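Fatty acid multifunctional protein (atmfp2) (PDB 2WTB) catalyses the hydration of long-chain enoyl-CoA and the oxidation of 3-hydroxyacyl-CoA in peroxisomal fatty acid beta-oxidation during seed germination. Local coordinates at residues A19-I24 and K40-E45; L286-F291 and D653-G658; M662-Y667 and M672-S677. One frame throughout, in Å; residues are numbered along the deposited sequence.

Overall arrangement
Contact 1 belongs to the enoyl-CoA hydratase/isomerase part of the chain, and its centre is 38 Å from contact 2 and 43 Å from contact 3. Contacts 2 and 3 are neighbours, with centres 8 Å apart, and share a junction in which helices 281-294, 651-662 and 671-678 come together. Asp655 of contact 2 ties them: its OD1 receives a probable hydrogen bond from N of Met672 at 2.8 Å. A second probable one runs from N of Phe673 to OD1 of Asp655 at 3.0 Å. Beside this link, His288 packs on the ring of Phe673, with CG of His288 3.4 Å from CD1 of Phe673. All three contacts lie away from the predicted catalytic residues Glu119 and Glu139.

Contact 1: residues A19-I24 and K40-E45; sequences AVITLI and KSNYEE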
ATOM      1  N   ALA A  19      37.964  12.192   9.338  1.00 51.55           N
ATOM      2  CA  ALA A  19      36.812  12.596  10.130  1.00 47.80           C
ATOM      3  C   ALA A  19      35.607  11.710   9.822  1.00 54.33           C
ATOM      4  O   ALA A  19      35.131  11.665   8.688  1.00 64.23           O
ATOM      5  CB  ALA A  19      36.479  14.063   9.876  1.00 43.15           C
ATOM      6  N   VAL A  20      35.121  11.004  10.840  1.00 51.18           N
ATOM      7  CA  VAL A  20      33.956  10.139  10.700  1.00 45.98           C
ATOM      8  C   VAL A  20      32.707  10.831  11.231  1.00 51.38           C
ATOM      9  O   VAL A  20      32.648  11.204  12.402  1.00 68.85           O
ATOM     10  CB  VAL A  20      34.141   8.821  11.469  1.00 48.88           C
ATOM     11  CG1 VAL A  20      32.950   7.901  11.240  1.00 45.86           C
ATOM     12  CG2 VAL A  20      35.438   8.144  11.058  1.00 54.55           C
ATOM     13  N   ILE A  21      31.709  10.996  10.368  1.00 41.75           N
ATOM     14  CA  ILE A  21      30.460  11.643  10.745  1.00 42.92           C
ATOM     15  C   ILE A  21      29.331  10.625  10.818  1.00 54.85           C
ATOM     16  O   ILE A  21      29.009   9.975   9.821  1.00 55.70           O
ATOM     17  CB  ILE A  21      30.071  12.732   9.729  1.00 47.26           C
ATOM     18  CG1 ILE A  21      31.211  13.734   9.558  1.00 47.29           C
ATOM     19  CG2 ILE A  21      28.791  13.437  10.155  1.00 38.57           C
ATOM     20  CD1 ILE A  21      30.894  14.830   8.578  1.00 45.25           C
ATOM     21  N   THR A  22      28.728  10.490  11.998  1.00 51.33           N
ATOM     22  CA  THR A  22      27.636   9.541  12.194  1.00 51.21           C
ATOM     23  C   THR A  22      26.280  10.236  12.172  1.00 57.74           C
ATOM     24  O   THR A  22      26.037  11.169  12.936  1.00 60.73           O
ATOM     25  CB  THR A  22      27.771   8.764  13.522  1.00 53.17           C
ATOM     26  OG1 THR A  22      29.077   8.180  13.614  1.00 47.03           O
ATOM     27  CG2 THR A  22      26.719   7.665  13.609  1.00 41.64           C
ATOM     28  N   LEU A  23      25.398   9.774  11.291  1.00 53.10           N
ATOM     29  CA  LEU A  23      24.047  10.308  11.214  1.00 44.06           C
ATOM     30  C   LEU A  23      23.184   9.679  12.299  1.00 53.94           C
ATOM     31  O   LEU A  23      23.018   8.460  12.347  1.00 62.40           O
ATOM     32  CB  LEU A  23      23.442  10.044   9.834  1.00 44.04           C
ATOM     33  CG  LEU A  23      24.273  10.469   8.618  1.00 48.44           C
ATOM     34  CD1 LEU A  23      23.589  10.035   7.330  1.00 51.54           C
ATOM     35  CD2 LEU A  23      24.527  11.970   8.615  1.00 36.46           C
ATOM     36  N   ILE A  24      22.635  10.516  13.171  1.00 52.38           N
ATOM     37  CA  ILE A  24      21.886  10.027  14.320  1.00 59.52           C
ATOM     38  C   ILE A  24      20.485  10.626  14.395  1.00 61.72           C
ATOM     39  O   ILE A  24      20.296  11.728  14.910  1.00 63.08           O
ATOM     40  CB  ILE A  24      22.633  10.327  15.633  1.00 53.78           C
ATOM     41  CG1 ILE A  24      24.080   9.843  15.541  1.00 54.15           C
ATOM     42  CG2 ILE A  24      21.925   9.682  16.809  1.00 51.23           C
ATOM     43  CD1 ILE A  24      24.885  10.112  16.786  1.00 67.27           C
ATOM     44  N   LYS A  40      26.456  20.244   7.550  1.00 70.99           N
ATOM     45  CA  LYS A  40      27.060  21.433   6.965  1.00 62.13           C
ATOM     46  C   LYS A  40      28.163  21.971   7.867  1.00 68.35           C
ATOM     47  O   LYS A  40      29.270  22.248   7.410  1.00 79.00           O
ATOM     48  CB  LYS A  40      25.994  22.508   6.728  1.00 53.67           C
ATOM     49  CG  LYS A  40      26.535  23.842   6.231  1.00 58.46           C
ATOM     50  CD  LYS A  40      25.397  24.823   5.977  1.00 73.21           C
ATOM     51  CE  LYS A  40      25.899  26.157   5.439  1.00 75.87           C
ATOM     52  NZ  LYS A  40      26.399  27.056   6.516  1.00 80.09           N
ATOM     53  N   SER A  41      27.856  22.111   9.154  1.00 62.40           N
ATOM     54  CA  SER A  41      28.834  22.592  10.123  1.00 60.36           C
ATOM     55  C   SER A  41      30.017  21.639  10.202  1.00 58.68           C
ATOM     56  O   SER A  41      31.172  22.067  10.194  1.00 56.20           O
ATOM     57  CB  SER A  41      28.193  22.755  11.502  1.00 73.30           C
ATOM     58  OG  SER A  41      27.177  23.742  11.477  1.00 90.27           O
ATOM     59  N   ASN A  42      29.720  20.346  10.280  1.00 58.58           N
ATOM     60  CA  ASN A  42      30.757  19.324  10.282  1.00 66.96           C
ATOM     61  C   ASN A  42      31.770  19.581   9.180  1.00 75.18           C
ATOM     62  O   ASN A  42      32.976  19.637   9.428  1.00 77.23           O
ATOM     63  CB  ASN A  42      30.144  17.934  10.094  1.00 69.05           C
ATOM     64  CG  ASN A  42      29.469  17.415  11.345  1.00 68.99           C
ATOM     65  OD1 ASN A  42      29.819  17.800  12.461  1.00 74.04           O
ATOM     66  ND2 ASN A  42      28.498  16.527  11.165  1.00 61.57           N
ATOM     67  N   TYR A  43      31.267  19.749   7.960  1.00 63.45           N
ATOM     68  CA  TYR A  43      32.126  19.910   6.793  1.00 62.84           C
ATOM     69  C   TYR A  43      32.925  21.208   6.818  1.00 63.38           C
ATOM     70  O   TYR A  43      34.114  21.220   6.498  1.00 61.68           O
ATOM     71  CB  TYR A  43      31.318  19.780   5.495  1.00 46.59           C
ATOM     72  CG  TYR A  43      31.281  18.362   4.969  1.00 55.93           C
ATOM     73  CD1 TYR A  43      32.250  17.906   4.083  1.00 58.69           C
ATOM     74  CD2 TYR A  43      30.297  17.471   5.375  1.00 58.20           C
ATOM     75  CE1 TYR A  43      32.233  16.608   3.605  1.00 54.46           C
ATOM     76  CE2 TYR A  43      30.272  16.170   4.901  1.00 62.70           C
ATOM     77  CZ  TYR A  43      31.243  15.745   4.017  1.00 57.01           C
ATOM     78  OH  TYR A  43      31.226  14.454   3.543  1.00 50.59           O
ATOM     79  N   GLU A  44      32.274  22.296   7.209  1.00 65.40           N
ATOM     80  CA  GLU A  44      32.946  23.585   7.269  1.00 69.95           C
ATOM     81  C   GLU A  44      34.119  23.525   8.237  1.00 70.31           C
ATOM     82  O   GLU A  44      35.126  24.206   8.049  1.00 79.53           O
ATOM     83  CB  GLU A  44      31.965  24.688   7.665  1.00 65.23           C
ATOM     84  CG  GLU A  44      30.867  24.908   6.640  1.00 66.30           C
ATOM     85  CD  GLU A  44      29.902  26.000   7.043  1.00 82.11           C
ATOM     86  OE1 GLU A  44      30.039  26.533   8.165  1.00 92.29           O
ATOM     87  OE2 GLU A  44      29.004  26.323   6.235  1.00 81.40           O
ATOM     88  N   GLU A  45      33.987  22.695   9.266  1.00 60.11           N
ATOM     89  CA  GLU A  45      35.061  22.499  10.230  1.00 66.69           C
ATOM     90  C   GLU A  45      36.146  21.587   9.669  1.00 67.16           C
ATOM     91  O   GLU A  45      37.334  21.906   9.736  1.00 75.41           O
ATOM     92  CB  GLU A  45      34.516  21.918  11.538  1.00 72.20           C
ATOM     93  CG  GLU A  45      35.597  21.411  12.483  1.00 72.99           C
ATOM     94  CD  GLU A  45      35.039  20.893  13.796  1.00 74.47           C
ATOM     95  OE1 GLU A  45      33.818  21.033  14.024  1.00 69.90           O
ATOM     96  OE2 GLU A  45      35.824  20.348  14.602  1.00 72.39           O
TER
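Ile21 meets Asn42 with both branches and Tyr43 with CD1 alone. Its CG1 stands beside the backbone N (chi1 -55°) and the chain runs on extended, which carries CD1 to the helix. There CD1 rests 3.5 Å from CB of Asn42 and reaches Tyr43 at CE2, 4.0 Å away, approaching the phenol ring obliquely. The other branch, CG2, lies 3.3 Å from ND2 of Asn42, a van der Waals touch of a methyl on an amide nitrogen. The side chains of Ile21 and Asn42 thus run antiparallel alongside one another. Across the interface the backbones stay well apart, with 7.7 Å between the CA atoms of Ile21 and Asn42.

Asn42 ND2 and the Tyr43 hydroxyl find their polar partners beyond the two segments. The amide nitrogen of Asn42 both hydrogen-bonds OG1 of Thr9 and carries the CG2 methyl of Ile21, whereas Tyr43 is tied at its hydroxyl to OG of Ser105 and offers Ile21 its ring carbon CE2. Within the helix, one turn apart, NZ of Lys40 forms a salt bridge with OE2 of Glu44 at 2.7 Å, meeting it on the syn side but 26° out of the carboxylate plane.

Strand 18-24 and helix 33-46 are the first two elements of a beta-alpha-beta unit completed by strand 54-59, consistent with the crotonase fold. Met11 of strand 8-13 touches both Ile21 and Asn42, Ile55 of strand 54-59 touches both Ile21 and Tyr43, and Leu98 of helix 88-99 packs on Tyr43.

Contact 2: residues L286-F291 and D653-G658; sequences LIHVFF and DLDIAG
The imidazole of His288 meets the carboxylate of Asp655 with its edge: OD2 lies near the ring plane, 2.9 Å from CE1, and the ring and carboxylate planes are turned 69° apart. Such closeness of carbon to oxygen may mean that the modelled rotation of the imidazole is uncertain. The plane of the Phe673 ring, which the imidazole also meets, is tilted about 40° from its own. Farther round helix 281-294, CD2 of Phe290 sits over the centre of the Phe291 ring, 3.6 Å above it, and CG2 of Ile287 lies at that ring's edge.

His288 arrives with CG anti to its backbone N (chi1 175°), which swings the ring across to helix 651-662, where it crosses Asp655 at about a right angle. The two carboxylate oxygens part company: OD2 faces the imidazole, while OD1 meets the backbone N-H groups in the first turn of helix 671-678. Replacing His288 by an alanine would probably leave OD2 without its neighbour at the ring edge and open a gap beside Phe673.

Next to the His288-Asp655 contact, CD1 of Ile656 comes to 3.8 Å from the carbonyl O of Val289 and 4.4 Å from its CG1. The arrangement is helix-against-helix packing: helix 281-294, probably the linker helix known from related multifunctional enzymes, rests here on helix 651-662 of the C-terminal, dehydrogenase-bearing region.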
ATOM      1  N   LEU A 286      -1.440  11.027  -2.300  1.00 65.78           N
ATOM      2  CA  LEU A 286      -0.485   9.944  -2.088  1.00 70.81           C
ATOM      3  C   LEU A 286       0.184  10.037  -0.720  1.00 75.08           C
ATOM      4  O   LEU A 286       0.476   9.021  -0.091  1.00 59.83           O
ATOM      5  CB  LEU A 286       0.578   9.935  -3.189  1.00 63.63           C
ATOM      6  CG  LEU A 286       0.127   9.436  -4.562  1.00 78.26           C
ATOM      7  CD1 LEU A 286       1.247   9.585  -5.574  1.00 75.62           C
ATOM      8  CD2 LEU A 286      -0.332   7.992  -4.477  1.00 81.31           C
ATOM      9  N   ILE A 287       0.429  11.262  -0.267  1.00 62.34           N
ATOM     10  CA  ILE A 287       1.017  11.487   1.045  1.00 60.92           C
ATOM     11  C   ILE A 287       0.035  11.095   2.147  1.00 68.77           C
ATOM     12  O   ILE A 287       0.418  10.484   3.144  1.00 70.63           O
ATOM     13  CB  ILE A 287       1.446  12.957   1.225  1.00 65.42           C
ATOM     14  CG1 ILE A 287       2.726  13.237   0.437  1.00 66.45           C
ATOM     15  CG2 ILE A 287       1.669  13.277   2.693  1.00 63.55           C
ATOM     16  CD1 ILE A 287       3.130  14.699   0.429  1.00 68.50           C
ATOM     17  N   HIS A 288      -1.234  11.441   1.956  1.00 73.19           N
ATOM     18  CA  HIS A 288      -2.277  11.100   2.916  1.00 77.85           C
ATOM     19  C   HIS A 288      -2.450   9.586   3.021  1.00 76.33           C
ATOM     20  O   HIS A 288      -2.679   9.052   4.106  1.00 58.28           O
ATOM     21  CB  HIS A 288      -3.599  11.759   2.521  1.00 80.48           C
ATOM     22  CG  HIS A 288      -4.754  11.375   3.395  1.00 79.58           C
ATOM     23  ND1 HIS A 288      -5.586  10.317   3.104  1.00 76.19           N
ATOM     24  CD2 HIS A 288      -5.216  11.914   4.548  1.00 78.15           C
ATOM     25  CE1 HIS A 288      -6.513  10.218   4.043  1.00 66.17           C
ATOM     26  NE2 HIS A 288      -6.310  11.175   4.928  1.00 65.76           N
ATOM     27  N   VAL A 289      -2.340   8.905   1.886  1.00 67.10           N
ATOM     28  CA  VAL A 289      -2.462   7.452   1.845  1.00 61.38           C
ATOM     29  C   VAL A 289      -1.296   6.802   2.578  1.00 67.51           C
ATOM     30  O   VAL A 289      -1.444   5.744   3.190  1.00 80.40           O
ATOM     31  CB  VAL A 289      -2.511   6.930   0.393  1.00 74.36           C
ATOM     32  CG1 VAL A 289      -2.470   5.409   0.367  1.00 58.41           C
ATOM     33  CG2 VAL A 289      -3.753   7.448  -0.317  1.00 62.12           C
ATOM     34  N   PHE A 290      -0.136   7.445   2.513  1.00 63.64           N
ATOM     35  CA  PHE A 290       1.056   6.944   3.183  1.00 64.12           C
ATOM     36  C   PHE A 290       0.859   6.882   4.697  1.00 67.85           C
ATOM     37  O   PHE A 290       1.083   5.842   5.317  1.00 76.72           O
ATOM     38  CB  PHE A 290       2.266   7.813   2.836  1.00 65.70           C
ATOM     39  CG  PHE A 290       3.456   7.583   3.724  1.00 67.52           C
ATOM     40  CD1 PHE A 290       4.254   6.460   3.562  1.00 58.43           C
ATOM     41  CD2 PHE A 290       3.780   8.492   4.720  1.00 68.99           C
ATOM     42  CE1 PHE A 290       5.351   6.249   4.375  1.00 50.57           C
ATOM     43  CE2 PHE A 290       4.875   8.284   5.537  1.00 66.29           C
ATOM     44  CZ  PHE A 290       5.661   7.162   5.363  1.00 65.64           C
ATOM     45  N   PHE A 291       0.435   7.994   5.287  1.00 59.37           N
ATOM     46  CA  PHE A 291       0.218   8.058   6.729  1.00 60.40           C
ATOM     47  C   PHE A 291      -0.979   7.217   7.172  1.00 60.60           C
ATOM     48  O   PHE A 291      -0.907   6.496   8.172  1.00 55.17           O
ATOM     49  CB  PHE A 291       0.041   9.507   7.182  1.00 59.42           C
ATOM     50  CG  PHE A 291       1.283  10.336   7.050  1.00 68.96           C
ATOM     51  CD1 PHE A 291       2.216  10.374   8.072  1.00 73.00           C
ATOM     52  CD2 PHE A 291       1.521  11.076   5.907  1.00 71.30           C
ATOM     53  CE1 PHE A 291       3.362  11.135   7.953  1.00 81.80           C
ATOM     54  CE2 PHE A 291       2.664  11.841   5.783  1.00 74.98           C
ATOM     55  CZ  PHE A 291       3.586  11.870   6.808  1.00 79.81           C
ATOM     56  N   ASP A 653      -9.253   5.354   7.842  1.00 55.53           N
ATOM     57  CA  ASP A 653      -9.357   3.903   7.727  1.00 55.83           C
ATOM     58  C   ASP A 653     -10.239   3.514   6.541  1.00 68.00           C
ATOM     59  O   ASP A 653      -9.940   2.564   5.815  1.00 67.67           O
ATOM     60  CB  ASP A 653      -9.891   3.282   9.016  1.00 51.39           C
ATOM     61  CG  ASP A 653      -8.824   3.160  10.097  1.00 64.45           C
ATOM     62  OD1 ASP A 653      -7.623   3.301   9.780  1.00 56.88           O
ATOM     63  OD2 ASP A 653      -9.192   2.914  11.267  1.00 73.97           O
ATOM     64  N   LEU A 654     -11.325   4.257   6.348  1.00 58.74           N
ATOM     65  CA  LEU A 654     -12.205   4.042   5.206  1.00 57.71           C
ATOM     66  C   LEU A 654     -11.456   4.259   3.890  1.00 69.50           C
ATOM     67  O   LEU A 654     -11.677   3.542   2.913  1.00 63.93           O
ATOM     68  CB  LEU A 654     -13.417   4.967   5.283  1.00 49.37           C
ATOM     69  CG  LEU A 654     -14.424   4.660   6.393  1.00 60.99           C
ATOM     70  CD1 LEU A 654     -15.665   5.522   6.228  1.00 67.52           C
ATOM     71  CD2 LEU A 654     -14.789   3.184   6.388  1.00 51.95           C
ATOM     72  N   ASP A 655     -10.567   5.249   3.877  1.00 68.35           N
ATOM     73  CA  ASP A 655      -9.749   5.534   2.702  1.00 67.10           C
ATOM     74  C   ASP A 655      -8.917   4.319   2.309  1.00 73.69           C
ATOM     75  O   ASP A 655      -9.036   3.814   1.192  1.00 76.07           O
ATOM     76  CB  ASP A 655      -8.839   6.738   2.958  1.00 68.08           C
ATOM     77  CG  ASP A 655      -9.613   8.039   3.075  1.00 75.23           C
ATOM     78  OD1 ASP A 655     -10.700   8.139   2.470  1.00 73.48           O
ATOM     79  OD2 ASP A 655      -9.133   8.963   3.765  1.00 76.84           O
ATOM     80  N   ILE A 656      -8.078   3.855   3.233  1.00 69.44           N
ATOM     81  CA  ILE A 656      -7.249   2.675   3.001  1.00 63.99           C
ATOM     82  C   ILE A 656      -8.096   1.466   2.614  1.00 59.74           C
ATOM     83  O   ILE A 656      -7.707   0.675   1.753  1.00 66.50           O
ATOM     84  CB  ILE A 656      -6.380   2.325   4.236  1.00 63.43           C
ATOM     85  CG1 ILE A 656      -4.988   2.943   4.105  1.00 64.48           C
ATOM     86  CG2 ILE A 656      -6.226   0.822   4.378  1.00 61.93           C
ATOM     87  CD1 ILE A 656      -4.996   4.407   3.777  1.00 73.36           C
ATOM     88  N   ALA A 657      -9.258   1.331   3.243  1.00 48.39           N
ATOM     89  CA  ALA A 657     -10.133   0.195   2.979  1.00 46.94           C
ATOM     90  C   ALA A 657     -10.582   0.164   1.523  1.00 55.79           C
ATOM     91  O   ALA A 657     -10.363  -0.820   0.820  1.00 60.62           O
ATOM     92  CB  ALA A 657     -11.333   0.210   3.916  1.00 46.31           C
ATOM     93  N   GLY A 658     -11.209   1.247   1.074  1.00 64.54           N
ATOM     94  CA  GLY A 658     -11.650   1.350  -0.303  1.00 59.94           C
ATOM     95  C   GLY A 658     -10.488   1.197  -1.261  1.00 70.68           C
ATOM     96  O   GLY A 658     -10.584   0.501  -2.271  1.00 81.94           O
TER

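Contact 3: residues M662-Y667 and M672-S677; sequences MGFPPY and MFWADS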
ATOM      1  N   MET A 662     -10.836  -2.278  -2.895  1.00 85.84           N
ATOM      2  CA  MET A 662     -11.555  -2.071  -4.147  1.00 87.30           C
ATOM      3  C   MET A 662     -10.760  -1.226  -5.139  1.00 83.72           C
ATOM      4  O   MET A 662     -11.332  -0.589  -6.024  1.00 79.92           O
ATOM      5  CB  MET A 662     -12.920  -1.437  -3.877  1.00 85.35           C
ATOM      6  CG  MET A 662     -13.910  -2.373  -3.207  1.00 80.03           C
ATOM      7  SD  MET A 662     -14.564  -3.613  -4.341  1.00123.74           S
ATOM      8  CE  MET A 662     -15.688  -4.497  -3.261  1.00115.16           C
ATOM      9  N   GLY A 663      -9.441  -1.222  -4.978  1.00 78.96           N
ATOM     10  CA  GLY A 663      -8.549  -0.551  -5.906  1.00 77.59           C
ATOM     11  C   GLY A 663      -8.888   0.897  -6.211  1.00 85.06           C
ATOM     12  O   GLY A 663      -8.637   1.374  -7.317  1.00 91.71           O
ATOM     13  N   PHE A 664      -9.460   1.601  -5.239  1.00 76.64           N
ATOM     14  CA  PHE A 664      -9.745   3.020  -5.408  1.00 62.56           C
ATOM     15  C   PHE A 664      -8.435   3.789  -5.569  1.00 73.69           C
ATOM     16  O   PHE A 664      -7.473   3.537  -4.843  1.00 80.50           O
ATOM     17  CB  PHE A 664     -10.541   3.560  -4.220  1.00 57.43           C
ATOM     18  CG  PHE A 664     -11.021   4.970  -4.403  1.00 68.18           C
ATOM     19  CD1 PHE A 664     -12.285   5.226  -4.911  1.00 73.75           C
ATOM     20  CD2 PHE A 664     -10.210   6.041  -4.068  1.00 69.61           C
ATOM     21  CE1 PHE A 664     -12.731   6.522  -5.084  1.00 62.13           C
ATOM     22  CE2 PHE A 664     -10.651   7.341  -4.238  1.00 73.27           C
ATOM     23  CZ  PHE A 664     -11.913   7.581  -4.747  1.00 67.83           C
ATOM     24  N   PRO A 665      -8.399   4.728  -6.527  1.00 79.31           N
ATOM     25  CA  PRO A 665      -7.208   5.499  -6.910  1.00 81.06           C
ATOM     26  C   PRO A 665      -6.482   6.114  -5.718  1.00 78.62           C
ATOM     27  O   PRO A 665      -7.017   7.023  -5.084  1.00 82.93           O
ATOM     28  CB  PRO A 665      -7.783   6.613  -7.788  1.00 82.23           C
ATOM     29  CG  PRO A 665      -9.029   6.045  -8.346  1.00 82.44           C
ATOM     30  CD  PRO A 665      -9.589   5.135  -7.294  1.00 78.07           C
ATOM     31  N   PRO A 666      -5.266   5.629  -5.426  1.00 74.13           N
ATOM     32  CA  PRO A 666      -4.456   6.119  -4.306  1.00 77.92           C
ATOM     33  C   PRO A 666      -4.187   7.618  -4.406  1.00 74.82           C
ATOM     34  O   PRO A 666      -4.247   8.319  -3.397  1.00 71.64           O
ATOM     35  CB  PRO A 666      -3.144   5.341  -4.459  1.00 84.80           C
ATOM     36  CG  PRO A 666      -3.514   4.116  -5.217  1.00 81.84           C
ATOM     37  CD  PRO A 666      -4.599   4.540  -6.158  1.00 76.48           C
ATOM     38  N   TYR A 667      -3.897   8.098  -5.611  1.00 77.35           N
ATOM     39  CA  TYR A 667      -3.602   9.512  -5.825  1.00 82.99           C
ATOM     40  C   TYR A 667      -4.808  10.407  -5.541  1.00 81.52           C
ATOM     41  O   TYR A 667      -4.684  11.630  -5.501  1.00 88.54           O
ATOM     42  CB  TYR A 667      -3.076   9.751  -7.246  1.00 81.49           C
ATOM     43  CG  TYR A 667      -3.806   8.966  -8.310  1.00 82.87           C
ATOM     44  CD1 TYR A 667      -3.339   7.726  -8.727  1.00 80.77           C
ATOM     45  CD2 TYR A 667      -4.966   9.459  -8.894  1.00 88.23           C
ATOM     46  CE1 TYR A 667      -4.004   7.001  -9.697  1.00 84.86           C
ATOM     47  CE2 TYR A 667      -5.638   8.741  -9.865  1.00 87.21           C
ATOM     48  CZ  TYR A 667      -5.154   7.513 -10.262  1.00 84.15           C
ATOM     49  OH  TYR A 667      -5.819   6.796 -11.227  1.00 71.76           O
ATOM     50  N   MET A 672     -13.033   8.849   1.194  1.00 63.63           N
ATOM     51  CA  MET A 672     -13.396   9.961   2.069  1.00 68.62           C
ATOM     52  C   MET A 672     -12.542  11.194   1.798  1.00 71.17           C
ATOM     53  O   MET A 672     -13.057  12.309   1.733  1.00 73.23           O
ATOM     54  CB  MET A 672     -13.297   9.554   3.542  1.00 72.39           C
ATOM     55  CG  MET A 672     -14.286   8.475   3.959  1.00 74.02           C
ATOM     56  SD  MET A 672     -15.997   9.045   4.023  1.00 68.21           S
ATOM     57  CE  MET A 672     -15.917  10.197   5.392  1.00 71.47           C
ATOM     58  N   PHE A 673     -11.238  10.993   1.639  1.00 55.22           N
ATOM     59  CA  PHE A 673     -10.339  12.088   1.289  1.00 61.15           C
ATOM     60  C   PHE A 673     -10.776  12.744  -0.020  1.00 72.91           C
ATOM     61  O   PHE A 673     -10.668  13.959  -0.186  1.00 81.99           O
ATOM     62  CB  PHE A 673      -8.899  11.585   1.172  1.00 57.52           C
ATOM     63  CG  PHE A 673      -7.905  12.660   0.833  1.00 66.90           C
ATOM     64  CD1 PHE A 673      -7.160  13.271   1.826  1.00 65.93           C
ATOM     65  CD2 PHE A 673      -7.708  13.056  -0.482  1.00 70.25           C
ATOM     66  CE1 PHE A 673      -6.240  14.258   1.517  1.00 70.54           C
ATOM     67  CE2 PHE A 673      -6.791  14.044  -0.796  1.00 72.62           C
ATOM     68  CZ  PHE A 673      -6.056  14.643   0.203  1.00 64.74           C
ATOM     69  N   TRP A 674     -11.274  11.926  -0.944  1.00 72.96           N
ATOM     70  CA  TRP A 674     -11.734  12.406  -2.242  1.00 67.75           C
ATOM     71  C   TRP A 674     -13.038  13.178  -2.091  1.00 71.24           C
ATOM     72  O   TRP A 674     -13.225  14.222  -2.713  1.00 63.87           O
ATOM     73  CB  TRP A 674     -11.916  11.229  -3.206  1.00 62.73           C
ATOM     74  CG  TRP A 674     -12.489  11.602  -4.541  1.00 73.76           C
ATOM     75  CD1 TRP A 674     -11.857  12.278  -5.544  1.00 71.81           C
ATOM     76  CD2 TRP A 674     -13.805  11.303  -5.028  1.00 68.05           C
ATOM     77  NE1 TRP A 674     -12.699  12.428  -6.618  1.00 66.18           N
ATOM     78  CE2 TRP A 674     -13.901  11.837  -6.328  1.00 64.52           C
ATOM     79  CE3 TRP A 674     -14.913  10.642  -4.488  1.00 66.88           C
ATOM     80  CZ2 TRP A 674     -15.058  11.729  -7.098  1.00 68.84           C
ATOM     81  CZ3 TRP A 674     -16.062  10.535  -5.255  1.00 76.00           C
ATOM     82  CH2 TRP A 674     -16.126  11.076  -6.546  1.00 74.89           C
ATOM     83  N   ALA A 675     -13.931  12.662  -1.253  1.00 67.28           N
ATOM     84  CA  ALA A 675     -15.210  13.316  -0.989  1.00 73.81           C
ATOM     85  C   ALA A 675     -15.015  14.749  -0.503  1.00 74.23           C
ATOM     86  O   ALA A 675     -15.683  15.667  -0.976  1.00 75.70           O
ATOM     87  CB  ALA A 675     -16.025  12.513   0.021  1.00 66.12           C
ATOM     88  N   ASP A 676     -14.104  14.937   0.446  1.00 66.25           N
ATOM     89  CA  ASP A 676     -13.796  16.273   0.944  1.00 65.39           C
ATOM     90  C   ASP A 676     -13.008  17.074  -0.085  1.00 76.63           C
ATOM     91  O   ASP A 676     -12.956  18.303  -0.025  1.00 71.54           O
ATOM     92  CB  ASP A 676     -13.029  16.198   2.261  1.00 72.56           C
ATOM     93  CG  ASP A 676     -13.946  16.055   3.460  1.00 89.72           C
ATOM     94  OD1 ASP A 676     -13.488  15.546   4.506  1.00 84.41           O
ATOM     95  OD2 ASP A 676     -15.126  16.452   3.353  1.00 94.53           O
ATOM     96  N   SER A 677     -12.395  16.369  -1.029  1.00 79.49           N
ATOM     97  CA  SER A 677     -11.647  17.009  -2.100  1.00 74.70           C
ATOM     98  C   SER A 677     -12.599  17.732  -3.046  1.00 85.72           C
ATOM     99  O   SER A 677     -12.213  18.676  -3.738  1.00 85.30           O
ATOM    100  CB  SER A 677     -10.826  15.972  -2.866  1.00 81.42           C
ATOM    101  OG  SER A 677     -10.132  16.571  -3.945  1.00110.26           O
TER
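Phe664 turns an edge toward the face of Trp674 in an offset edge-to-face pair, with its centroid 5.9 Å from that of the five-membered ring and the planes at 62°. Both side chains adopt the same first torsion: CG of Phe664 is anti to the backbone N (chi1 -173°), and CG of Trp674 likewise (chi1 176°). From opposite sides of the contact these extended side chains cross at about a right angle, and CZ at the far end of the phenyl ring does the touching. It lies 4.0 Å from CB of Trp674 and 4.1 Å from CG, close to where the indole joins its stem.

Pro665, next in sequence, lies over one face of the phenyl ring of Phe664, its CD 3.2 Å above the plane, toward the rim. The same proline sets CB over the ring of Tyr667, 3.6 Å above that plane.

Gly663, with positive phi, marks the exit from helix 651-662, and the loop then leads to helix 671-678. Around this buried pair, Met531 touches Phe664, Phe529 meets the Trp674 ring edge-to-face, and Phe632 of helix 624-644 packs on Trp674.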